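Local coordinates for protein thermotoga maritima TmcAL (Thermotoga maritima, PDB 5Y0T) that belongs to the HIGH nucleotidyl transferase family and holds adenosine-5'-rp-alpha-thio-triphosphate in a pocket at the C-terminal end of parallel strands of its sheet, at residues P12-H17 / S208-I213; V6-N11 / A35-N40; K264-F269 / L279-H284; F260-N265 / V285-T290. One frame throughout, in Å; residues are numbered along the deposited sequence.

Interaction 1: P12-H17 / S208-I213; sequences PFHNGH and SSATAI. With TAT (adenosine-5'-rp-alpha-thio-triphosphate), chain E.
His14 reaches across to residues 208-213 with the CD2 side of its ring, and Pro12 and Ile213 close the apolar flank beside it. CD1 of Ile213 presses on His14 CB at 3.5 Å, while Ile213 CG2 meets Pro12 CG at 3.9 Å, so the two branches of one isoleucine serve two neighbours. Pro12, which follows a cis peptide bond, also lays its CD near the methyl of Ala210. The His14 ring is sandwiched: Ser208 O lies over one face, towards the rim, and His17 ND1 over the centre of the other. With CG between the backbone N and carbonyl carbon (chi1 53°), NE2 is aimed at adenosine-5'-rp-alpha-thio-triphosphate, where His14 NE2 donates to O1A at 3.0 Å. Ala210 N binds the same oxygen at 2.9 Å, nearly straight (170°), from the first turn of its helix. His17 NE2 donates to O3A of the ligand at 3.2 Å. Residues 14-17 read HNGH, the HIGH motif of the family, and its two histidines line the ligand here. The contact thus sets the start of helix 15-28, which follows strand 3-8 in the chain, against the start of helix 210-218, whose Arg214 and Met217 also touch Pro12.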
# COMPACT_ATOMS: atom_id res chain seq x y z
N PRO A 12 6.78 -15.31 21.27
CA PRO A 12 5.91 -15.18 22.45
C PRO A 12 6.67 -15.20 23.80
O PRO A 12 7.89 -15.42 23.83
CB PRO A 12 5.03 -16.42 22.34
CG PRO A 12 6.04 -17.47 21.89
CD PRO A 12 6.94 -16.73 20.89
N PHE A 13 5.93 -15.02 24.91
CA PHE A 13 6.56 -15.09 26.24
C PHE A 13 6.86 -16.55 26.49
O PHE A 13 5.94 -17.36 26.55
CB PHE A 13 5.63 -14.55 27.33
CG PHE A 13 6.29 -14.38 28.68
CD1 PHE A 13 6.68 -15.49 29.42
CD2 PHE A 13 6.50 -13.12 29.20
CE1 PHE A 13 7.29 -15.34 30.66
CE2 PHE A 13 7.11 -12.97 30.45
CZ PHE A 13 7.51 -14.07 31.16
N HIS A 14 8.14 -16.89 26.66
CA HIS A 14 8.48 -18.30 26.80
C HIS A 14 9.23 -18.56 28.10
O HIS A 14 9.33 -17.69 28.96
CB HIS A 14 9.31 -18.80 25.59
CG HIS A 14 10.53 -17.99 25.27
ND1 HIS A 14 11.44 -17.59 26.23
CD2 HIS A 14 11.00 -17.51 24.09
CE1 HIS A 14 12.42 -16.91 25.65
NE2 HIS A 14 12.17 -16.85 24.35
N ASN A 15 9.70 -19.79 28.27
CA ASN A 15 10.36 -20.16 29.51
C ASN A 15 11.64 -19.35 29.78
O ASN A 15 11.96 -19.05 30.93
CB ASN A 15 10.66 -21.66 29.50
CG ASN A 15 9.40 -22.49 29.60
OD1 ASN A 15 8.36 -22.00 30.04
ND2 ASN A 15 9.49 -23.76 29.18
N GLY A 16 12.36 -19.01 28.72
CA GLY A 16 13.55 -18.19 28.85
C GLY A 16 13.20 -16.83 29.40
O GLY A 16 13.91 -16.25 30.22
N HIS A 17 12.08 -16.29 28.93
CA HIS A 17 11.61 -15.00 29.42
C HIS A 17 11.22 -15.07 30.89
O HIS A 17 11.45 -14.13 31.65
CB HIS A 17 10.43 -14.53 28.59
CG HIS A 17 10.79 -14.21 27.18
ND1 HIS A 17 9.99 -14.57 26.11
CD2 HIS A 17 11.85 -13.56 26.65
CE1 HIS A 17 10.54 -14.16 24.99
NE2 HIS A 17 11.67 -13.54 25.28
N SER A 208 13.74 -22.85 24.26
CA SER A 208 13.86 -22.70 22.83
C SER A 208 13.72 -21.22 22.60
O SER A 208 13.06 -20.54 23.39
CB SER A 208 12.78 -23.50 22.08
OG SER A 208 13.04 -24.90 22.19
N SER A 209 14.39 -20.72 21.56
CA SER A 209 14.31 -19.32 21.21
C SER A 209 12.90 -18.96 20.75
O SER A 209 12.16 -19.82 20.25
CB SER A 209 15.31 -19.00 20.10
OG SER A 209 14.86 -19.56 18.87
N ALA A 210 12.54 -17.69 20.89
CA ALA A 210 11.25 -17.21 20.41
C ALA A 210 11.06 -17.54 18.92
O ALA A 210 9.95 -17.88 18.50
CB ALA A 210 11.14 -15.68 20.65
N THR A 211 12.13 -17.48 18.14
CA THR A 211 12.01 -17.76 16.70
C THR A 211 11.77 -19.25 16.45
O THR A 211 10.95 -19.63 15.62
CB THR A 211 13.25 -17.27 15.91
OG1 THR A 211 13.37 -15.85 16.03
CG2 THR A 211 13.13 -17.63 14.44
N ALA A 212 12.47 -20.11 17.19
CA ALA A 212 12.21 -21.54 17.07
C ALA A 212 10.75 -21.86 17.42
O ALA A 212 10.09 -22.65 16.75
CB ALA A 212 13.17 -22.35 17.95
N ILE A 213 10.24 -21.21 18.46
CA ILE A 213 8.88 -21.50 18.93
C ILE A 213 7.84 -21.05 17.91
O ILE A 213 6.85 -21.75 17.66
CB ILE A 213 8.61 -20.85 20.30
CG1 ILE A 213 9.53 -21.49 21.34
CG2 ILE A 213 7.15 -21.02 20.71
CD1 ILE A 213 9.59 -20.68 22.62
N1 TAT E . 17.78 -16.96 29.42
C2 TAT E . 17.90 -15.80 30.09
N3 TAT E . 17.34 -14.65 29.68
C4 TAT E . 16.61 -14.60 28.54
C5 TAT E . 16.43 -15.83 27.76
C6 TAT E . 17.08 -17.06 28.27
N6 TAT E . 16.97 -18.23 27.62
N7 TAT E . 15.67 -15.50 26.69
C8 TAT E . 15.38 -14.18 26.78
N9 TAT E . 15.94 -13.65 27.89
PA TAT E . 13.04 -10.45 24.55
PB TAT E . 14.90 -12.15 23.04
PG TAT E . 14.94 -14.80 21.88
C1' TAT E . 15.87 -12.23 28.31
O1A TAT E . 14.34 -16.08 22.43
O1B TAT E . 15.18 -11.62 21.67
S1G TAT E . 13.90 -8.75 24.13
C2' TAT E . 16.42 -11.33 27.21
O2' TAT E . 17.85 -11.31 27.21
O2A TAT E . 11.52 -10.48 24.61
O2B TAT E . 15.96 -12.03 24.11
O2G TAT E . 14.36 -14.40 20.54
C3' TAT E . 15.80 -10.00 27.57
O3' TAT E . 16.57 -9.31 28.57
O3A TAT E . 13.45 -11.62 23.52
O3B TAT E . 14.42 -13.69 22.94
O3G TAT E . 16.44 -14.69 21.94
C4' TAT E . 14.45 -10.40 28.16
O4' TAT E . 14.52 -11.80 28.49
C5' TAT E . 13.30 -10.20 27.17
O5' TAT E . 13.60 -10.93 25.98
O HOH W 1 12.14 -20.95 26.05

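Interaction 2: V6-N11 / A35-N40; sequences VVVEYN and AVMSGN. With TAT (adenosine-5'-rp-alpha-thio-triphosphate), chain E.
The backbones of Val6-Val8 and Ala35-Met37 run parallel, the short strand axes 4.8 Å apart and 14° from alignment, with Val6 beside Ala35, Val7 beside Val36 and Val8 beside Met37. Three backbone bonds join them: Val36 N to Val6 O at 2.9 Å, Val8 N to Val36 O at 3.0 Å, and Ser38 N to Val8 O at 3.1 Å. Val8 O also receives a CA-H...O contact from Met37. On one face of the sheet Val6 CG2 and Val8 CG2 pack on Ala35 CB, and Val8 CG2 on Met37 CB at 3.6 Å; on the other, Val7 and Val36 lie side by side. With helix 15-28 between them, the strands form a beta-alpha-beta unit of the HUP-clan nucleotide-binding fold, and the loop after strand 3-8 meets the ligand. There Glu9 N and Tyr10 N both donate to O2A of adenosine-5'-rp-alpha-thio-triphosphate, a two-pronged backbone grip. The Glu9 carboxylate turns back to the second strand: Ser38 OG donates to the anti lone pair of Glu9 OE2 at 2.8 Å, and Gln43 N binds this oxygen too. Tyr10 lays one ring face over Val8 CB. With CG anti to the backbone N (chi1 -173°), Met37 carries SD to within 4.2 Å of Tyr10 CD2, oblique to the ring, in a Met-aromatic contact. Arg55 holds the backbone oxygens of Glu9, Tyr10 and Gly39.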
# COMPACT_ATOMS: atom_id res chain seq x y z
N VAL A 6 12.43 -3.52 32.64
CA VAL A 6 12.92 -4.53 31.70
C VAL A 6 12.44 -4.15 30.29
O VAL A 6 11.34 -3.61 30.11
CB VAL A 6 12.48 -5.98 32.06
CG1 VAL A 6 13.07 -6.41 33.43
CG2 VAL A 6 10.95 -6.14 32.07
N VAL A 7 13.31 -4.41 29.32
CA VAL A 7 13.04 -4.13 27.90
C VAL A 7 12.73 -5.45 27.23
O VAL A 7 13.54 -6.37 27.30
CB VAL A 7 14.25 -3.48 27.22
CG1 VAL A 7 13.95 -3.22 25.72
CG2 VAL A 7 14.65 -2.19 27.95
N VAL A 8 11.55 -5.59 26.63
CA VAL A 8 11.08 -6.90 26.21
C VAL A 8 10.27 -6.85 24.93
O VAL A 8 9.79 -5.80 24.51
CB VAL A 8 10.19 -7.58 27.31
CG1 VAL A 8 10.95 -7.71 28.63
CG2 VAL A 8 8.90 -6.76 27.51
N GLU A 9 10.12 -8.01 24.31
CA GLU A 9 9.31 -8.18 23.10
C GLU A 9 8.28 -9.27 23.38
O GLU A 9 7.12 -9.14 22.99
CB GLU A 9 10.18 -8.47 21.89
CG GLU A 9 11.02 -7.24 21.55
CD GLU A 9 11.42 -7.18 20.09
OE1 GLU A 9 12.08 -8.13 19.63
OE2 GLU A 9 11.02 -6.21 19.40
N TYR A 10 8.74 -10.40 23.94
CA TYR A 10 7.85 -11.48 24.35
C TYR A 10 7.05 -12.01 23.15
O TYR A 10 5.82 -11.97 23.16
CB TYR A 10 6.87 -11.00 25.46
CG TYR A 10 7.51 -10.71 26.83
CD1 TYR A 10 8.73 -11.29 27.19
CD2 TYR A 10 6.88 -9.89 27.75
CE1 TYR A 10 9.31 -11.03 28.45
CE2 TYR A 10 7.44 -9.63 29.00
CZ TYR A 10 8.64 -10.21 29.35
OH TYR A 10 9.19 -9.96 30.60
N ASN A 11 7.76 -12.55 22.16
CA ASN A 11 7.15 -12.92 20.88
C ASN A 11 7.37 -14.38 20.51
O ASN A 11 8.07 -14.67 19.54
CB ASN A 11 7.72 -12.03 19.75
CG ASN A 11 6.98 -12.23 18.42
OD1 ASN A 11 5.86 -12.72 18.38
ND2 ASN A 11 7.63 -11.87 17.32
N ALA A 35 7.68 -3.09 32.60
CA ALA A 35 8.23 -3.54 31.32
C ALA A 35 7.90 -2.54 30.22
O ALA A 35 6.81 -2.01 30.20
CB ALA A 35 7.68 -4.91 30.95
N VAL A 36 8.87 -2.26 29.35
CA VAL A 36 8.60 -1.55 28.11
C VAL A 36 8.73 -2.59 27.01
O VAL A 36 9.77 -3.23 26.87
CB VAL A 36 9.54 -0.31 27.88
CG1 VAL A 36 11.05 -0.70 27.78
CG2 VAL A 36 9.10 0.50 26.64
N MET A 37 7.64 -2.76 26.26
CA MET A 37 7.45 -3.88 25.36
C MET A 37 7.13 -3.40 23.95
O MET A 37 6.30 -2.52 23.76
CB MET A 37 6.31 -4.79 25.87
CG MET A 37 6.13 -6.11 25.11
SD MET A 37 4.64 -6.99 25.63
CE MET A 37 3.42 -6.07 24.68
N SER A 38 7.79 -4.00 22.96
CA SER A 38 7.41 -3.78 21.57
C SER A 38 5.94 -4.15 21.38
O SER A 38 5.44 -5.11 21.98
CB SER A 38 8.28 -4.62 20.64
OG SER A 38 9.62 -4.15 20.65
N GLY A 39 5.31 -3.43 20.46
CA GLY A 39 3.90 -3.52 20.16
C GLY A 39 3.61 -4.71 19.28
O GLY A 39 3.80 -5.86 19.69
N ASN A 40 2.93 -4.45 18.17
CA ASN A 40 2.58 -5.50 17.23
C ASN A 40 3.66 -5.86 16.19
O ASN A 40 3.48 -6.79 15.43
CB ASN A 40 1.30 -5.10 16.50
CG ASN A 40 0.09 -5.14 17.42
OD1 ASN A 40 0.14 -5.74 18.49
ND2 ASN A 40 -1.00 -4.51 17.01
N1 TAT E . 17.78 -16.96 29.42
C2 TAT E . 17.90 -15.80 30.09
N3 TAT E . 17.34 -14.65 29.68
C4 TAT E . 16.61 -14.60 28.54
C5 TAT E . 16.43 -15.83 27.76
C6 TAT E . 17.08 -17.06 28.27
N6 TAT E . 16.97 -18.23 27.62
N7 TAT E . 15.67 -15.50 26.69
C8 TAT E . 15.38 -14.18 26.78
N9 TAT E . 15.94 -13.65 27.89
PA TAT E . 13.04 -10.45 24.55
PB TAT E . 14.90 -12.15 23.04
PG TAT E . 14.94 -14.80 21.88
C1' TAT E . 15.87 -12.23 28.31
O1A TAT E . 14.34 -16.08 22.43
O1B TAT E . 15.18 -11.62 21.67
S1G TAT E . 13.90 -8.75 24.13
C2' TAT E . 16.42 -11.33 27.21
O2' TAT E . 17.85 -11.31 27.21
O2A TAT E . 11.52 -10.48 24.61
O2B TAT E . 15.96 -12.03 24.11
O2G TAT E . 14.36 -14.40 20.54
C3' TAT E . 15.80 -10.00 27.57
O3' TAT E . 16.57 -9.31 28.57
O3A TAT E . 13.45 -11.62 23.52
O3B TAT E . 14.42 -13.69 22.94
O3G TAT E . 16.44 -14.69 21.94
C4' TAT E . 14.45 -10.40 28.16
O4' TAT E . 14.52 -11.80 28.49
C5' TAT E . 13.30 -10.20 27.17
O5' TAT E . 13.60 -10.93 25.98

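Interaction 3: K264-F269 / L279-H284; sequences KNMDFF and LEKRFH
Phe269 and Phe283 meet across the two segments in an offset edge-to-face pair, the edge of Phe283 turned to the face of Phe269, with centroids 5.5 Å apart and planes at 60°. The closest atoms of the pair are Phe269 CE1 and Phe283 CD2, at 3.7 Å. The same face of Phe269 takes a CH-pi contact from Phe283 CB, which stands 4.0 Å from the ring centroid and almost on its normal. Phe268 CD2 covers the opposite face, towards the rim, so the Phe269 ring is held between its own helix and the facing one. At the base of Phe269, its CB rests on Glu280 CG; the glutamate chain bends at chi2, and it is the aliphatic part that touches. Met266 runs along the other flank of helix 279-289. Its CG meets His284 CB at 3.8 Å, the two side chains crossing at about a right angle, and its SD lies 3.8 Å from Lys281 CA. With CG trans to its own N (chi1 -172°), His284 swings its ring across to the loop before the short helix, where CD2 lies 3.5 Å from Lys264 O, near the ring plane. Asn265 starts that helix as its N-cap, OD1 accepting from Phe268 N. Phe275, Phe296 and Phe261 add further rings around Phe283. The arrangement is that of a cluster of short helices packed round an aromatic core, to which helix 307-318 also contributes, far from the ligand pocket.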
# COMPACT_ATOMS: atom_id res chain seq x y z
N LYS A 264 5.72 1.82 -5.78
CA LYS A 264 6.66 2.88 -5.40
C LYS A 264 7.88 2.92 -6.27
O LYS A 264 8.36 1.88 -6.73
CB LYS A 264 7.10 2.69 -3.93
CG LYS A 264 5.95 2.69 -2.94
CD LYS A 264 5.20 4.01 -2.98
CE LYS A 264 4.10 4.04 -1.93
NZ LYS A 264 3.66 5.44 -1.66
N ASN A 265 8.40 4.12 -6.52
CA ASN A 265 9.63 4.27 -7.28
C ASN A 265 10.81 4.52 -6.34
O ASN A 265 10.64 4.58 -5.12
CB ASN A 265 9.52 5.38 -8.33
CG ASN A 265 9.30 6.77 -7.73
OD1 ASN A 265 9.40 6.99 -6.52
ND2 ASN A 265 9.02 7.74 -8.61
N MET A 266 12.00 4.67 -6.92
CA MET A 266 13.21 4.80 -6.11
C MET A 266 13.19 6.07 -5.27
O MET A 266 13.70 6.08 -4.14
CB MET A 266 14.46 4.75 -6.99
CG MET A 266 15.01 3.35 -7.16
SD MET A 266 16.49 3.32 -8.20
CE MET A 266 17.64 4.22 -7.16
N ASP A 267 12.58 7.12 -5.83
CA ASP A 267 12.41 8.39 -5.13
C ASP A 267 11.73 8.20 -3.78
O ASP A 267 12.08 8.84 -2.80
CB ASP A 267 11.59 9.38 -5.97
CG ASP A 267 12.35 9.87 -7.19
OD1 ASP A 267 13.58 9.65 -7.26
OD2 ASP A 267 11.72 10.48 -8.08
N PHE A 268 10.74 7.30 -3.74
CA PHE A 268 10.05 7.02 -2.50
C PHE A 268 11.00 6.39 -1.49
O PHE A 268 11.09 6.86 -0.36
CB PHE A 268 8.83 6.11 -2.75
CG PHE A 268 8.24 5.54 -1.51
CD1 PHE A 268 7.27 6.24 -0.81
CD2 PHE A 268 8.65 4.31 -1.03
CE1 PHE A 268 6.72 5.72 0.34
CE2 PHE A 268 8.11 3.80 0.13
CZ PHE A 268 7.15 4.49 0.81
N PHE A 269 11.70 5.33 -1.87
CA PHE A 269 12.55 4.61 -0.92
C PHE A 269 13.71 5.48 -0.40
O PHE A 269 14.13 5.33 0.75
CB PHE A 269 13.10 3.31 -1.53
CG PHE A 269 12.04 2.31 -1.88
CD1 PHE A 269 11.33 1.64 -0.89
CD2 PHE A 269 11.74 2.03 -3.21
CE1 PHE A 269 10.34 0.72 -1.21
CE2 PHE A 269 10.75 1.11 -3.54
CZ PHE A 269 10.05 0.45 -2.55
N LEU A 279 20.34 0.23 -1.64
CA LEU A 279 19.16 -0.55 -1.26
C LEU A 279 17.88 -0.08 -1.94
O LEU A 279 16.94 -0.85 -2.09
CB LEU A 279 18.97 -0.54 0.26
CG LEU A 279 19.84 -1.58 0.98
CD1 LEU A 279 20.04 -1.24 2.45
CD2 LEU A 279 19.22 -2.96 0.83
N GLU A 280 17.84 1.19 -2.33
CA GLU A 280 16.65 1.72 -2.99
C GLU A 280 16.44 0.96 -4.29
O GLU A 280 15.33 0.48 -4.57
CB GLU A 280 16.75 3.22 -3.25
CG GLU A 280 16.88 4.08 -2.00
CD GLU A 280 18.34 4.33 -1.62
OE1 GLU A 280 19.22 3.57 -2.07
OE2 GLU A 280 18.61 5.29 -0.87
N LYS A 281 17.52 0.84 -5.07
CA LYS A 281 17.46 0.15 -6.36
C LYS A 281 17.15 -1.33 -6.17
O LYS A 281 16.39 -1.91 -6.94
CB LYS A 281 18.77 0.31 -7.14
CG LYS A 281 18.75 -0.31 -8.53
CD LYS A 281 20.01 0.02 -9.33
CE LYS A 281 19.93 -0.49 -10.77
NZ LYS A 281 21.18 -0.18 -11.54
N ARG A 282 17.71 -1.94 -5.13
CA ARG A 282 17.45 -3.35 -4.87
C ARG A 282 15.98 -3.59 -4.51
O ARG A 282 15.36 -4.54 -4.99
CB ARG A 282 18.38 -3.87 -3.76
CG ARG A 282 19.87 -3.83 -4.16
CD ARG A 282 20.78 -4.40 -3.09
NE ARG A 282 20.69 -5.85 -3.03
CZ ARG A 282 21.46 -6.68 -3.72
NH1 ARG A 282 22.41 -6.18 -4.52
NH2 ARG A 282 21.30 -7.99 -3.61
N PHE A 283 15.41 -2.73 -3.67
CA PHE A 283 13.98 -2.84 -3.36
C PHE A 283 13.15 -2.67 -4.63
O PHE A 283 12.24 -3.44 -4.89
CB PHE A 283 13.54 -1.80 -2.31
CG PHE A 283 13.43 -2.34 -0.91
CD1 PHE A 283 14.53 -2.87 -0.27
CD2 PHE A 283 12.21 -2.30 -0.22
CE1 PHE A 283 14.45 -3.36 1.03
CE2 PHE A 283 12.11 -2.79 1.08
CZ PHE A 283 13.22 -3.32 1.71
N HIS A 284 13.50 -1.67 -5.44
CA HIS A 284 12.74 -1.36 -6.64
C HIS A 284 12.75 -2.49 -7.65
O HIS A 284 11.70 -2.90 -8.17
CB HIS A 284 13.27 -0.08 -7.28
CG HIS A 284 12.43 0.43 -8.41
ND1 HIS A 284 12.70 0.13 -9.73
CD2 HIS A 284 11.32 1.21 -8.42
CE1 HIS A 284 11.80 0.71 -10.50
NE2 HIS A 284 10.95 1.37 -9.73

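Interaction 4: F260-N265 / V285-T290; sequences FFRLKN and VCARQT
Arg262 and Arg288 reach past each other, each giving its guanidinium to backbone carbonyls of the opposite segment. Arg262 NE donates to Ala287 O at 2.8 Å (162°), with the acceptor close to the guanidinium plane, and Arg262 NH2 donates to Thr290 O, also at 2.8 Å but more bent. The bonds take one carbonyl from the last turn of helix 279-289 and one from the residue just after it. Arg262 NH2 binds Arg408 O of the second subunit as well, and NH1 binds Asn396 O of that subunit, so this one side chain ties the helix end to the dimer partner. In the other direction, Arg288 NH2 donates to Lys264 O at 2.8 Å, standing above the carbonyl plane, while NH1 makes a weak bond to Phe261 O at 3.4 Å. NH1 also binds His284 O one turn back on its own helix, which steadies the guanidinium. Arg262 CA lies over one face of this group. Both arginines are extended from CG to NE, which lets them span the gap between the segments. Beside these bonds, Phe261 CB meets Ala287 CB at 3.6 Å, and Arg262 CG lies 3.5 Å from Ala287 O. Thr290 OG1 donates to Cys286 O at 2.7 Å, holding the final turn, and Cys286 itself is bonded to Cys299 as a disulfide. Helix 293-300 touches Cys286 and Thr290, helix 307-318 touches Phe261, and the type I turn Phe261-Lys264 rests on the C-terminal end of helix 279-289.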
# COMPACT_ATOMS: atom_id res chain seq x y z
N PHE A 260 2.77 -3.63 -2.47
CA PHE A 260 2.96 -2.23 -2.09
C PHE A 260 4.27 -1.67 -2.71
O PHE A 260 4.28 -0.57 -3.25
CB PHE A 260 2.94 -2.12 -0.55
CG PHE A 260 3.13 -0.72 -0.02
CD1 PHE A 260 4.40 -0.21 0.18
CD2 PHE A 260 2.03 0.07 0.30
CE1 PHE A 260 4.59 1.07 0.67
CE2 PHE A 260 2.21 1.37 0.79
CZ PHE A 260 3.49 1.86 0.97
N PHE A 261 5.35 -2.45 -2.69
CA PHE A 261 6.62 -1.97 -3.25
C PHE A 261 6.54 -1.77 -4.76
O PHE A 261 7.28 -0.96 -5.31
CB PHE A 261 7.78 -2.92 -2.91
CG PHE A 261 7.96 -3.13 -1.43
CD1 PHE A 261 7.54 -2.16 -0.53
CD2 PHE A 261 8.50 -4.30 -0.95
CE1 PHE A 261 7.67 -2.35 0.84
CE2 PHE A 261 8.63 -4.50 0.42
CZ PHE A 261 8.22 -3.53 1.31
N ARG A 262 5.65 -2.48 -5.44
CA ARG A 262 5.48 -2.28 -6.88
C ARG A 262 4.74 -0.99 -7.20
O ARG A 262 4.62 -0.60 -8.37
CB ARG A 262 4.72 -3.45 -7.51
CG ARG A 262 5.47 -4.76 -7.50
CD ARG A 262 4.73 -5.82 -8.30
NE ARG A 262 5.54 -7.03 -8.42
CZ ARG A 262 5.23 -8.07 -9.18
NH1 ARG A 262 4.12 -8.06 -9.91
NH2 ARG A 262 6.04 -9.12 -9.22
N LEU A 263 4.23 -0.33 -6.17
CA LEU A 263 3.53 0.93 -6.34
C LEU A 263 4.49 2.11 -6.22
O LEU A 263 4.13 3.25 -6.52
CB LEU A 263 2.40 1.04 -5.31
CG LEU A 263 1.30 -0.03 -5.39
CD1 LEU A 263 0.26 0.11 -4.25
CD2 LEU A 263 0.62 0.02 -6.77
N LYS A 264 5.72 1.82 -5.78
CA LYS A 264 6.66 2.88 -5.40
C LYS A 264 7.88 2.92 -6.27
O LYS A 264 8.36 1.88 -6.73
CB LYS A 264 7.10 2.69 -3.93
CG LYS A 264 5.95 2.69 -2.94
CD LYS A 264 5.20 4.01 -2.98
CE LYS A 264 4.10 4.04 -1.93
NZ LYS A 264 3.66 5.44 -1.66
N ASN A 265 8.40 4.12 -6.52
CA ASN A 265 9.63 4.27 -7.28
C ASN A 265 10.81 4.52 -6.34
O ASN A 265 10.64 4.58 -5.12
CB ASN A 265 9.52 5.38 -8.33
CG ASN A 265 9.30 6.77 -7.73
OD1 ASN A 265 9.40 6.99 -6.52
ND2 ASN A 265 9.02 7.74 -8.61
N VAL A 285 13.95 -3.01 -7.93
CA VAL A 285 14.13 -4.07 -8.91
C VAL A 285 13.56 -5.40 -8.41
O VAL A 285 12.82 -6.06 -9.13
CB VAL A 285 15.62 -4.25 -9.29
CG1 VAL A 285 15.80 -5.39 -10.29
CG2 VAL A 285 16.18 -2.96 -9.87
N CYS A 286 13.90 -5.78 -7.17
CA CYS A 286 13.45 -7.07 -6.66
C CYS A 286 11.94 -7.15 -6.51
O CYS A 286 11.35 -8.22 -6.67
CB CYS A 286 14.12 -7.38 -5.31
SG CYS A 286 15.89 -7.72 -5.49
N ALA A 287 11.30 -6.02 -6.21
CA ALA A 287 9.84 -6.00 -6.08
C ALA A 287 9.17 -6.35 -7.41
O ALA A 287 8.14 -7.02 -7.44
CB ALA A 287 9.38 -4.63 -5.60
N ARG A 288 9.76 -5.88 -8.49
CA ARG A 288 9.21 -6.13 -9.82
C ARG A 288 9.61 -7.48 -10.42
O ARG A 288 8.90 -8.02 -11.27
CB ARG A 288 9.61 -4.98 -10.75
CG ARG A 288 8.83 -3.71 -10.44
CD ARG A 288 9.60 -2.43 -10.76
NE ARG A 288 8.80 -1.26 -10.44
CZ ARG A 288 8.60 -0.79 -9.20
NH1 ARG A 288 9.16 -1.39 -8.16
NH2 ARG A 288 7.85 0.29 -9.01
N GLN A 289 10.75 -8.01 -10.00
CA GLN A 289 11.23 -9.27 -10.56
C GLN A 289 10.87 -10.54 -9.78
O GLN A 289 11.01 -11.65 -10.30
CB GLN A 289 12.74 -9.19 -10.74
CG GLN A 289 13.15 -8.17 -11.79
CD GLN A 289 12.44 -8.39 -13.13
OE1 GLN A 289 12.32 -9.52 -13.61
NE2 GLN A 289 11.97 -7.30 -13.73
N THR A 290 10.36 -10.39 -8.55
CA THR A 290 9.99 -11.55 -7.76
C THR A 290 8.47 -11.61 -7.55
O THR A 290 7.78 -10.60 -7.67
CB THR A 290 10.69 -11.57 -6.36
OG1 THR A 290 10.28 -10.43 -5.59
CG2 THR A 290 12.21 -11.59 -6.52

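From the N terminus, strand 3-8 enters first and interaction 2 closes the short loop through helix 15-28 to strand 32-38. Interaction 1 opens at residues 12-17, inside that loop, and closes only at 208-213, so the two cross along the chain; they touch, Ala210 CB lying 3.4 Å from Asn11 O, and share the ligand. Both are complete before residue 260. Interactions 4 and 3 then follow in a helical region, overlapping at Lys264 and Asn265: interaction 3, which closes at 279-284, nests within interaction 4, which closes at 285-290 on the same helix. This pair lies apart from the pocket, its nearest atoms about 15 Å from interaction 2.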